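Local coordinates for protein 2-aminomuconic 6-semialdehyde dehydrogenase (Pseudomonas sp., PDB 7BZV) that probably oxidises 2-aminomuconic 6-semialdehyde with NAD+ in the meta-cleavage breakdown of 2-aminophenol, working as a tetramer, at residues B[5-10]-B[205-210]. Numbering follows the deposited sequence.
Sequences YRNFVD and LVHGFG
The side-chain amide of N7 is gripped at both ends. Its OD1 takes the backbone N-H of H207 at 2.8 Å, the donor lying nearly in line with the side-chain C=O (167° at OD1), while its ND2 is spent on the backbone carbonyls of V14 and H35. With CG anti to its own carbonyl carbon (chi1 -54°), the amide is swung across to H207. Asparagine suits the place because one short, flat group offers an acceptor to the loop and a donor to the neighbouring strands, and with three bonds its rotation is well fixed. The backbone pairing itself sets N7 CB 3.3 Å from L205 O.

Next to it, F8 and L205 form a single antiparallel bridge of the hydrogen-bonded kind: L205 N gives to F8 O at 2.7 Å and F8 N to L205 O at 2.9 Å. The bridge ties the N-terminal strand 3-9, part of a small four-stranded sheet, to the end of strand 203-205, which belongs to the larger sheet of the NAD-binding, Rossmann-like part of the aldehyde dehydrogenase fold.

CB of F8 meets CB of L205 at 4.1 Å, and the large flat F8 ring is long enough to reach W13 and helix 184-196. Branched L205 suits a buried place against T187 of that helix; its CD2 methyl lies beside the R6 carbonyl. V9 CG2 touches V206 CG1 at 4.3 Å, two compact branched groups that also pack on L41 and V42 of helix 39-52.

The imidazole of H207 presents its CD2-NE2 edge to R6 O, which lies near the ring plane 3.5 Å from CD2; histidine fits because NE2 can also bond T187 OG1, so this buried polar atom is satisfied.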
loop_
_atom_site.group_PDB
_atom_site.type_symbol
_atom_site.label_atom_id
_atom_site.label_comp_id
_atom_site.label_asym_id
_atom_site.label_seq_id
_atom_site.Cartn_x
_atom_site.Cartn_y
_atom_site.Cartn_z
ATOM N N TYR B 5 9.090 -36.249 25.801
ATOM C CA TYR B 5 8.503 -35.173 25.014
ATOM C C TYR B 5 6.995 -35.426 25.056
ATOM O O TYR B 5 6.495 -36.369 24.428
ATOM C CB TYR B 5 9.098 -35.161 23.602
ATOM C CG TYR B 5 10.500 -34.553 23.493
ATOM C CD1 TYR B 5 10.865 -33.443 24.244
ATOM C CD2 TYR B 5 11.450 -35.099 22.631
ATOM C CE1 TYR B 5 12.139 -32.879 24.123
ATOM C CE2 TYR B 5 12.726 -34.548 22.508
ATOM C CZ TYR B 5 13.063 -33.437 23.263
ATOM O OH TYR B 5 14.326 -32.872 23.156
ATOM N N ARG B 6 6.287 -34.635 25.858
ATOM C CA ARG B 6 4.867 -34.859 26.088
ATOM C C ARG B 6 4.023 -33.934 25.222
ATOM O O ARG B 6 4.518 -32.981 24.614
ATOM C CB ARG B 6 4.515 -34.657 27.561
ATOM C CG ARG B 6 5.222 -35.629 28.499
ATOM C CD ARG B 6 5.045 -35.252 29.966
ATOM N NE ARG B 6 5.411 -33.863 30.209
ATOM C CZ ARG B 6 6.612 -33.459 30.599
ATOM N NH1 ARG B 6 7.573 -34.353 30.808
ATOM N NH2 ARG B 6 6.846 -32.159 30.781
ATOM N N ASN B 7 2.732 -34.242 25.163
ATOM C CA ASN B 7 1.772 -33.347 24.544
ATOM C C ASN B 7 1.455 -32.187 25.488
ATOM O O ASN B 7 1.672 -32.267 26.701
ATOM C CB ASN B 7 0.478 -34.086 24.198
ATOM C CG ASN B 7 0.709 -35.318 23.363
ATOM O OD1 ASN B 7 0.793 -35.244 22.144
ATOM N ND2 ASN B 7 0.788 -36.477 24.021
ATOM N N PHE B 8 0.920 -31.104 24.913
ATOM C CA PHE B 8 0.543 -29.917 25.685
ATOM C C PHE B 8 -0.830 -29.473 25.188
ATOM O O PHE B 8 -0.954 -28.939 24.081
ATOM C CB PHE B 8 1.619 -28.830 25.540
ATOM C CG PHE B 8 1.437 -27.654 26.458
ATOM C CD1 PHE B 8 1.658 -27.771 27.814
ATOM C CD2 PHE B 8 1.059 -26.410 25.942
ATOM C CE1 PHE B 8 1.476 -26.687 28.665
ATOM C CE2 PHE B 8 0.869 -25.320 26.778
ATOM C CZ PHE B 8 1.086 -25.453 28.140
ATOM N N VAL B 9 -1.874 -29.706 25.983
ATOM C CA VAL B 9 -3.245 -29.435 25.553
ATOM C C VAL B 9 -3.933 -28.644 26.648
ATOM O O VAL B 9 -3.979 -29.085 27.805
ATOM C CB VAL B 9 -4.025 -30.727 25.238
ATOM C CG1 VAL B 9 -5.503 -30.421 24.995
ATOM C CG2 VAL B 9 -3.413 -31.433 24.011
ATOM N N ASP B 10 -4.468 -27.482 26.283
ATOM C CA ASP B 10 -5.246 -26.647 27.195
ATOM C C ASP B 10 -4.476 -26.391 28.486
ATOM O O ASP B 10 -5.015 -26.502 29.589
ATOM C CB ASP B 10 -6.603 -27.292 27.503
ATOM C CG ASP B 10 -7.664 -26.274 27.905
ATOM O OD1 ASP B 10 -7.461 -25.050 27.704
ATOM O OD2 ASP B 10 -8.719 -26.707 28.411
ATOM N N LEU B 205 -0.041 -28.754 21.529
ATOM C CA LEU B 205 0.959 -29.597 20.888
ATOM C C LEU B 205 0.494 -31.041 20.991
ATOM O O LEU B 205 0.303 -31.553 22.102
ATOM C CB LEU B 205 2.332 -29.437 21.549
ATOM C CG LEU B 205 3.472 -30.404 21.160
ATOM C CD1 LEU B 205 3.911 -30.171 19.769
ATOM C CD2 LEU B 205 4.608 -30.215 22.122
ATOM N N VAL B 206 0.304 -31.682 19.839
ATOM C CA VAL B 206 -0.007 -33.106 19.764
ATOM C C VAL B 206 1.076 -33.802 18.958
ATOM O O VAL B 206 1.409 -33.363 17.853
ATOM C CB VAL B 206 -1.381 -33.361 19.126
ATOM C CG1 VAL B 206 -2.481 -32.961 20.115
ATOM C CG2 VAL B 206 -1.531 -32.617 17.820
ATOM N N HIS B 207 1.574 -34.921 19.475
ATOM C CA HIS B 207 2.608 -35.681 18.790
ATOM C C HIS B 207 2.040 -36.874 18.016
ATOM O O HIS B 207 0.970 -37.415 18.327
ATOM C CB HIS B 207 3.643 -36.184 19.786
ATOM C CG HIS B 207 4.564 -35.123 20.290
ATOM N ND1 HIS B 207 5.470 -34.479 19.474
ATOM C CD2 HIS B 207 4.724 -34.590 21.525
ATOM C CE1 HIS B 207 6.155 -33.601 20.188
ATOM N NE2 HIS B 207 5.720 -33.648 21.435
ATOM N N GLY B 208 2.768 -37.271 16.987
ATOM C CA GLY B 208 2.523 -38.554 16.357
ATOM C C GLY B 208 3.020 -38.579 14.926
ATOM O O GLY B 208 3.961 -37.870 14.569
ATOM N N PHE B 209 2.338 -39.387 14.126
ATOM C CA PHE B 209 2.649 -39.608 12.726
ATOM C C PHE B 209 1.592 -38.927 11.864
ATOM O O PHE B 209 0.815 -38.091 12.339
ATOM C CB PHE B 209 2.759 -41.116 12.478
ATOM C CG PHE B 209 3.655 -41.808 13.456
ATOM C CD1 PHE B 209 3.183 -42.203 14.702
ATOM C CD2 PHE B 209 4.986 -42.042 13.140
ATOM C CE1 PHE B 209 4.021 -42.838 15.615
ATOM C CE2 PHE B 209 5.827 -42.674 14.044
ATOM C CZ PHE B 209 5.346 -43.066 15.282
ATOM N N GLY B 210 1.577 -39.268 10.581
ATOM C CA GLY B 210 0.627 -38.690 9.664
ATOM C C GLY B 210 -0.609 -39.549 9.497
ATOM O O GLY B 210 -1.661 -39.296 10.104
#